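Local coordinates for aminotransferase, class V family protein (Trichomonas vaginalis, PDB 5F8V) that probably converts O-phospho-L-serine and 2-oxoglutarate into 3-phosphooxypyruvate and L-glutamate, with pyridoxal phosphate as cofactor, in the serine biosynthesis pathway, at residues F151-N156 / I162-F167; T329-L334 / V362-E367. One frame throughout, in Å; residues are numbered along the deposited sequence.

Contact 1. Residues F151-N156 / I162-F167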
loop_
_atom_site.group_PDB
_atom_site.type_symbol
_atom_site.label_atom_id
_atom_site.label_comp_id
_atom_site.label_asym_id
_atom_site.label_seq_id
_atom_site.Cartn_x
_atom_site.Cartn_y
_atom_site.Cartn_z
ATOM N N PHE A 151 16.133 9.765 18.451
ATOM C CA PHE A 151 15.364 9.316 19.601
ATOM C C PHE A 151 13.986 8.935 19.059
ATOM O O PHE A 151 13.219 9.806 18.644
ATOM C CB PHE A 151 15.245 10.436 20.636
ATOM C CG PHE A 151 14.499 10.047 21.881
ATOM C CD1 PHE A 151 15.185 9.625 23.017
ATOM C CD2 PHE A 151 13.107 10.116 21.927
ATOM C CE1 PHE A 151 14.498 9.280 24.171
ATOM C CE2 PHE A 151 12.416 9.766 23.068
ATOM C CZ PHE A 151 13.112 9.347 24.197
ATOM N N TYR A 152 13.695 7.638 19.035
ATOM C CA TYR A 152 12.438 7.128 18.489
ATOM C C TYR A 152 11.429 6.923 19.604
ATOM O O TYR A 152 11.776 6.395 20.662
ATOM C CB TYR A 152 12.669 5.807 17.753
ATOM C CG TYR A 152 11.415 5.237 17.128
ATOM C CD1 TYR A 152 10.455 4.571 17.902
ATOM C CD2 TYR A 152 11.178 5.363 15.758
ATOM C CE1 TYR A 152 9.301 4.067 17.336
ATOM C CE2 TYR A 152 10.030 4.847 15.184
ATOM C CZ TYR A 152 9.104 4.201 15.977
ATOM O OH TYR A 152 7.974 3.698 15.415
ATOM N N TYR A 153 10.180 7.321 19.359
ATOM C CA TYR A 153 9.081 7.044 20.300
ATOM C C TYR A 153 7.710 7.103 19.653
ATOM O O TYR A 153 7.549 7.649 18.567
ATOM C CB TYR A 153 9.125 7.991 21.501
ATOM C CG TYR A 153 8.440 9.333 21.324
ATOM C CD1 TYR A 153 9.052 10.368 20.624
ATOM C CD2 TYR A 153 7.192 9.577 21.893
ATOM C CE1 TYR A 153 8.431 11.609 20.476
ATOM C CE2 TYR A 153 6.574 10.809 21.759
ATOM C CZ TYR A 153 7.200 11.826 21.044
ATOM O OH TYR A 153 6.572 13.041 20.925
ATOM N N CYS A 154 6.734 6.544 20.356
ATOM C CA CYS A 154 5.347 6.498 19.907
ATOM C C CYS A 154 4.538 7.537 20.670
ATOM O O CYS A 154 4.404 7.465 21.899
ATOM C CB CYS A 154 4.762 5.117 20.147
ATOM S SG CYS A 154 3.120 4.930 19.458
ATOM N N ASP A 155 4.010 8.512 19.944
ATOM C CA ASP A 155 3.289 9.606 20.585
ATOM C C ASP A 155 1.990 9.133 21.241
ATOM O O ASP A 155 1.601 9.670 22.270
ATOM C CB ASP A 155 3.007 10.727 19.582
ATOM C CG ASP A 155 2.801 12.062 20.253
ATOM O OD1 ASP A 155 3.641 12.452 21.081
ATOM O OD2 ASP A 155 1.797 12.727 19.949
ATOM N N ASN A 156 1.333 8.130 20.653
ATOM C CA ASN A 156 0.108 7.563 21.224
ATOM C C ASN A 156 0.081 6.035 21.128
ATOM O O ASN A 156 -0.038 5.477 20.034
ATOM C CB ASN A 156 -1.130 8.173 20.550
ATOM C CG ASN A 156 -2.423 7.664 21.159
ATOM O OD1 ASN A 156 -2.774 8.013 22.286
ATOM N ND2 ASN A 156 -3.104 6.782 20.441
ATOM N N ILE A 162 -1.648 5.261 26.370
ATOM C CA ILE A 162 -0.638 6.197 26.912
ATOM C C ILE A 162 -0.239 7.197 25.812
ATOM O O ILE A 162 0.262 6.790 24.775
ATOM C CB ILE A 162 0.605 5.439 27.425
ATOM C CG1 ILE A 162 0.184 4.474 28.549
ATOM C CG2 ILE A 162 1.673 6.408 27.946
ATOM C CD1 ILE A 162 1.304 3.671 29.173
ATOM N N GLU A 163 -0.473 8.487 26.051
ATOM C CA GLU A 163 -0.217 9.552 25.077
ATOM C C GLU A 163 0.621 10.646 25.707
ATOM O O GLU A 163 0.413 11.010 26.861
ATOM C CB GLU A 163 -1.532 10.165 24.569
ATOM C CG GLU A 163 -1.388 11.103 23.367
ATOM C CD GLU A 163 -2.723 11.551 22.781
ATOM O OE1 GLU A 163 -3.667 11.828 23.550
ATOM O OE2 GLU A 163 -2.840 11.629 21.539
ATOM N N PHE A 164 1.562 11.177 24.933
ATOM C CA PHE A 164 2.390 12.287 25.371
ATOM C C PHE A 164 1.613 13.561 25.170
ATOM O O PHE A 164 1.001 13.738 24.117
ATOM C CB PHE A 164 3.672 12.368 24.546
ATOM C CG PHE A 164 4.690 11.339 24.905
ATOM C CD1 PHE A 164 5.826 11.691 25.635
ATOM C CD2 PHE A 164 4.531 10.020 24.507
ATOM C CE1 PHE A 164 6.776 10.740 25.965
ATOM C CE2 PHE A 164 5.477 9.066 24.831
ATOM C CZ PHE A 164 6.609 9.429 25.552
ATOM N N GLN A 165 1.642 14.451 26.155
ATOM C CA GLN A 165 1.014 15.771 26.011
ATOM C C GLN A 165 1.896 16.752 25.219
ATOM O O GLN A 165 1.376 17.625 24.525
ATOM C CB GLN A 165 0.647 16.350 27.381
ATOM C CG GLN A 165 -0.352 15.480 28.131
ATOM C CD GLN A 165 -0.993 16.178 29.319
ATOM O OE1 GLN A 165 -0.342 16.947 30.029
ATOM N NE2 GLN A 165 -2.278 15.905 29.548
ATOM N N GLN A 166 3.216 16.598 25.332
ATOM C CA GLN A 166 4.191 17.410 24.590
ATOM C C GLN A 166 5.378 16.542 24.176
ATOM O O GLN A 166 5.583 15.473 24.748
ATOM C CB GLN A 166 4.659 18.593 25.450
ATOM C CG GLN A 166 5.500 18.206 26.661
ATOM C CD GLN A 166 5.437 19.225 27.787
ATOM O OE1 GLN A 166 6.424 19.901 28.088
ATOM N NE2 GLN A 166 4.274 19.334 28.422
ATOM N N PHE A 167 6.152 16.989 23.186
ATOM C CA PHE A 167 7.324 16.224 22.731
ATOM C C PHE A 167 8.365 16.128 23.856
ATOM O O PHE A 167 8.513 17.071 24.628
ATOM C CB PHE A 167 7.990 16.863 21.503
ATOM C CG PHE A 167 7.154 16.849 20.238
ATOM C CD1 PHE A 167 5.964 16.115 20.121
ATOM C CD2 PHE A 167 7.594 17.567 19.129
ATOM C CE1 PHE A 167 5.238 16.130 18.946
ATOM C CE2 PHE A 167 6.870 17.572 17.949
ATOM C CZ PHE A 167 5.692 16.858 17.857
HETATM O O HOH W 1 3.156 6.532 24.277
HETATM O O HOH W 2 3.206 14.975 22.142
#
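Asn156 and Glu163 face each other as an antiparallel non-hydrogen-bonded pair where the chain, having left strand 148-154, turns back on itself. The CA atoms of this pair lie 4.3 Å apart. One residue further along, Phe164 N donates to Asp155 O over 3.1 Å, a nearly straight bond (165° at the hydrogen), and Glu163 CA adds a CA-H...O contact to the same carbonyl oxygen. Toward Phe167 the segments diverge; a water donates to both Cys154 O and Ile162 O.

The aromatic side chains fill the angle between the diverging segments. Tyr153 presents its CD2-CE2 edge to one face of the Phe164 ring, an edge-to-face pair with centroids 4.6 Å apart and planes at 64°; CD2 comes within 3.4 Å of Phe164 CE2. With chi1 at 86°, CG of Tyr153 sits between its own N and carbonyl carbon, which swings the ring toward Phe164. The hydroxyl at the ring's far end donates to Asp155 OD1 (3.0 Å), reaching that oxygen from above the carboxylate plane, and it also packs against Phe167 CD1. A second water donates to OD1, so two donors grip this buried oxygen. Asp155 OD2 is held by Asn181 and by a salt bridge to Arg185. Across the strand pair, Asn156 OD1 lies against Glu163 CB at 3.4 Å, while their polar ends bind Ser301 and Arg302 respectively, tying the turn to the 301-302 region.

This is a short, weakly bonded beta hairpin whose first strand, 156-157, follows strand 148-154, a parallel strand of the seven-stranded mixed sheet that marks the large domain of fold-type I pyridoxal-phosphate enzymes.

Contact 2. Residues T329-L334 / V362-E367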
loop_
_atom_site.group_PDB
_atom_site.type_symbol
_atom_site.label_atom_id
_atom_site.label_comp_id
_atom_site.label_asym_id
_atom_site.label_seq_id
_atom_site.Cartn_x
_atom_site.Cartn_y
_atom_site.Cartn_z
ATOM N N THR A 329 -22.245 -4.927 21.920
ATOM C CA THR A 329 -22.521 -5.388 20.546
ATOM C C THR A 329 -24.025 -5.484 20.242
ATOM O O THR A 329 -24.454 -5.154 19.139
ATOM C CB THR A 329 -21.891 -6.774 20.257
ATOM O OG1 THR A 329 -20.508 -6.762 20.592
ATOM C CG2 THR A 329 -22.033 -7.169 18.790
ATOM N N GLN A 330 -24.816 -5.944 21.218
ATOM C CA GLN A 330 -26.273 -6.039 21.043
ATOM C C GLN A 330 -26.962 -4.659 21.008
ATOM O O GLN A 330 -28.123 -4.569 20.627
ATOM C CB GLN A 330 -26.909 -7.008 22.073
ATOM C CG GLN A 330 -26.965 -6.531 23.512
ATOM C CD GLN A 330 -27.439 -7.594 24.493
ATOM O OE1 GLN A 330 -28.444 -7.406 25.158
ATOM N NE2 GLN A 330 -26.711 -8.705 24.594
ATOM N N ARG A 331 -26.243 -3.599 21.401
ATOM C CA ARG A 331 -26.658 -2.200 21.183
ATOM C C ARG A 331 -25.939 -1.516 19.997
ATOM O O ARG A 331 -25.899 -0.284 19.915
ATOM C CB ARG A 331 -26.393 -1.389 22.457
ATOM C CG ARG A 331 -27.119 -1.890 23.693
ATOM C CD ARG A 331 -26.537 -1.293 24.959
ATOM N NE ARG A 331 -27.475 -1.411 26.076
ATOM C CZ ARG A 331 -28.121 -0.409 26.683
ATOM N NH1 ARG A 331 -27.954 0.873 26.326
ATOM N NH2 ARG A 331 -28.955 -0.695 27.686
ATOM N N LYS A 332 -25.365 -2.303 19.086
ATOM C CA LYS A 332 -24.596 -1.787 17.941
ATOM C C LYS A 332 -23.389 -0.877 18.309
ATOM O O LYS A 332 -22.985 -0.006 17.529
ATOM C CB LYS A 332 -25.534 -1.114 16.915
ATOM C CG LYS A 332 -26.312 -2.098 16.046
ATOM C CD LYS A 332 -26.970 -1.425 14.842
ATOM C CE LYS A 332 -25.977 -1.050 13.736
ATOM N NZ LYS A 332 -25.438 -2.202 12.947
ATOM N N LEU A 333 -22.823 -1.105 19.494
ATOM C CA LEU A 333 -21.569 -0.482 19.911
ATOM C C LEU A 333 -20.515 -1.540 19.603
ATOM O O LEU A 333 -20.375 -2.506 20.342
ATOM C CB LEU A 333 -21.598 -0.129 21.400
ATOM C CG LEU A 333 -22.642 0.897 21.851
ATOM C CD1 LEU A 333 -22.948 0.746 23.330
ATOM C CD2 LEU A 333 -22.183 2.314 21.538
ATOM N N LEU A 334 -19.818 -1.375 18.484
ATOM C CA LEU A 334 -18.991 -2.442 17.916
ATOM C C LEU A 334 -17.498 -2.273 18.194
ATOM O O LEU A 334 -16.974 -1.158 18.182
ATOM C CB LEU A 334 -19.218 -2.521 16.404
ATOM C CG LEU A 334 -20.663 -2.815 15.953
ATOM C CD1 LEU A 334 -20.737 -2.860 14.435
ATOM C CD2 LEU A 334 -21.181 -4.113 16.548
ATOM N N VAL A 362 -21.487 5.711 26.807
ATOM C CA VAL A 362 -21.643 6.171 28.197
ATOM C C VAL A 362 -22.945 5.650 28.818
ATOM O O VAL A 362 -22.960 5.248 29.990
ATOM C CB VAL A 362 -21.574 7.717 28.284
ATOM C CG1 VAL A 362 -22.007 8.242 29.653
ATOM C CG2 VAL A 362 -20.166 8.211 27.952
ATOM N N GLN A 363 -24.025 5.662 28.037
ATOM C CA GLN A 363 -25.304 5.103 28.485
ATOM C C GLN A 363 -25.216 3.599 28.741
ATOM O O GLN A 363 -25.720 3.118 29.760
ATOM C CB GLN A 363 -26.437 5.402 27.491
ATOM C CG GLN A 363 -26.921 6.846 27.493
ATOM C CD GLN A 363 -27.295 7.353 28.880
ATOM O OE1 GLN A 363 -26.636 8.243 29.429
ATOM N NE2 GLN A 363 -28.311 6.749 29.473
ATOM N N ALA A 364 -24.573 2.866 27.835
ATOM C CA ALA A 364 -24.387 1.427 28.013
ATOM C C ALA A 364 -23.618 1.129 29.299
ATOM O O ALA A 364 -24.009 0.255 30.078
ATOM C CB ALA A 364 -23.685 0.819 26.810
ATOM N N MET A 365 -22.551 1.889 29.536
ATOM C CA MET A 365 -21.714 1.699 30.716
ATOM C C MET A 365 -22.478 2.006 32.007
ATOM O O MET A 365 -22.289 1.317 33.010
ATOM C CB MET A 365 -20.436 2.549 30.611
ATOM C CG MET A 365 -19.500 2.076 29.509
ATOM S SD MET A 365 -18.134 3.196 29.125
ATOM C CE MET A 365 -17.282 3.193 30.702
ATOM N N LYS A 366 -23.342 3.020 31.966
ATOM C CA LYS A 366 -24.182 3.397 33.108
ATOM C C LYS A 366 -25.274 2.353 33.377
ATOM O O LYS A 366 -25.613 2.103 34.525
ATOM C CB LYS A 366 -24.823 4.771 32.865
ATOM C CG LYS A 366 -25.569 5.383 34.044
ATOM C CD LYS A 366 -24.614 5.943 35.089
ATOM C CE LYS A 366 -25.374 6.446 36.312
ATOM N NZ LYS A 366 -24.450 6.874 37.400
ATOM N N GLU A 367 -25.811 1.749 32.320
ATOM C CA GLU A 367 -26.910 0.774 32.446
ATOM C C GLU A 367 -26.464 -0.671 32.685
ATOM O O GLU A 367 -27.282 -1.507 33.062
ATOM C CB GLU A 367 -27.811 0.853 31.212
ATOM C CG GLU A 367 -28.660 2.119 31.191
ATOM C CD GLU A 367 -29.093 2.565 29.803
ATOM O OE1 GLU A 367 -28.782 1.888 28.797
ATOM O OE2 GLU A 367 -29.763 3.619 29.722
#
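A Schellman motif closes helix 318-329, and the contact joins this helix-ending turn and the start of the strand after it to the last helix of the chain, 355-367. Lys332, with positive phi, is the C-prime residue: its N bonds to Thr329 O at 3.0 Å, and Leu333 N returns to Cys328 O. The reversal sends the chain into the short strand 333-334, which pairs with strand 7-8, and leaves both Arg331 and Leu333 with their side chains directed at the final helix.

Ala364 is the point where the two segments come together on the apolar side. Its CB meets Leu333 CD1 at 3.6 Å and has Arg331 CD 4.0 Å away, so the small methyl group receives a leucine branch and the aliphatic part of an arginine. From CG to NE the arginine chain runs extended, carrying the guanidinium past this methyl until Ala364 CA lies over one of its faces. At the edge of the group, NH1 donates to Glu367 OE1 over 2.8 Å, meeting the oxygen nearly along its C-O axis but with a bent angle of 130° at the hydrogen. NH2 reaches the same oxygen in a weaker bond. The guanidinium and carboxylate planes are 52° apart, and OE2 has a weak bond from Gln363 NE2, one helical turn earlier.

One carboxylate oxygen thus takes both arginine nitrogens in a forked salt bridge instead of each oxygen taking one. Near the protein surface, the strength of this ion pair is probably moderated by solvent.

Overall arrangement
The two contacts share no helix or strand: their centres lie 31 Å apart and their nearest atoms about 16 Å. Contact 1 is buried and local, joining segments on either side of a short connection, five residues long, next to the main sheet. Contact 2, some 26 Å from the chain centre, is partly exposed and brings together pieces separated by 27 residues near the C-terminus. Their chemistry follows these places. The inner contact combines aromatic packing with a backbone bond, bridging waters and carboxylates tied to surrounding arginines; the outer one has a small apolar centre edged by an ion pair. Only contact 2 neighbours the second subunit, where Lys332 and Leu334 pack on Ser34 and Met36 of that chain.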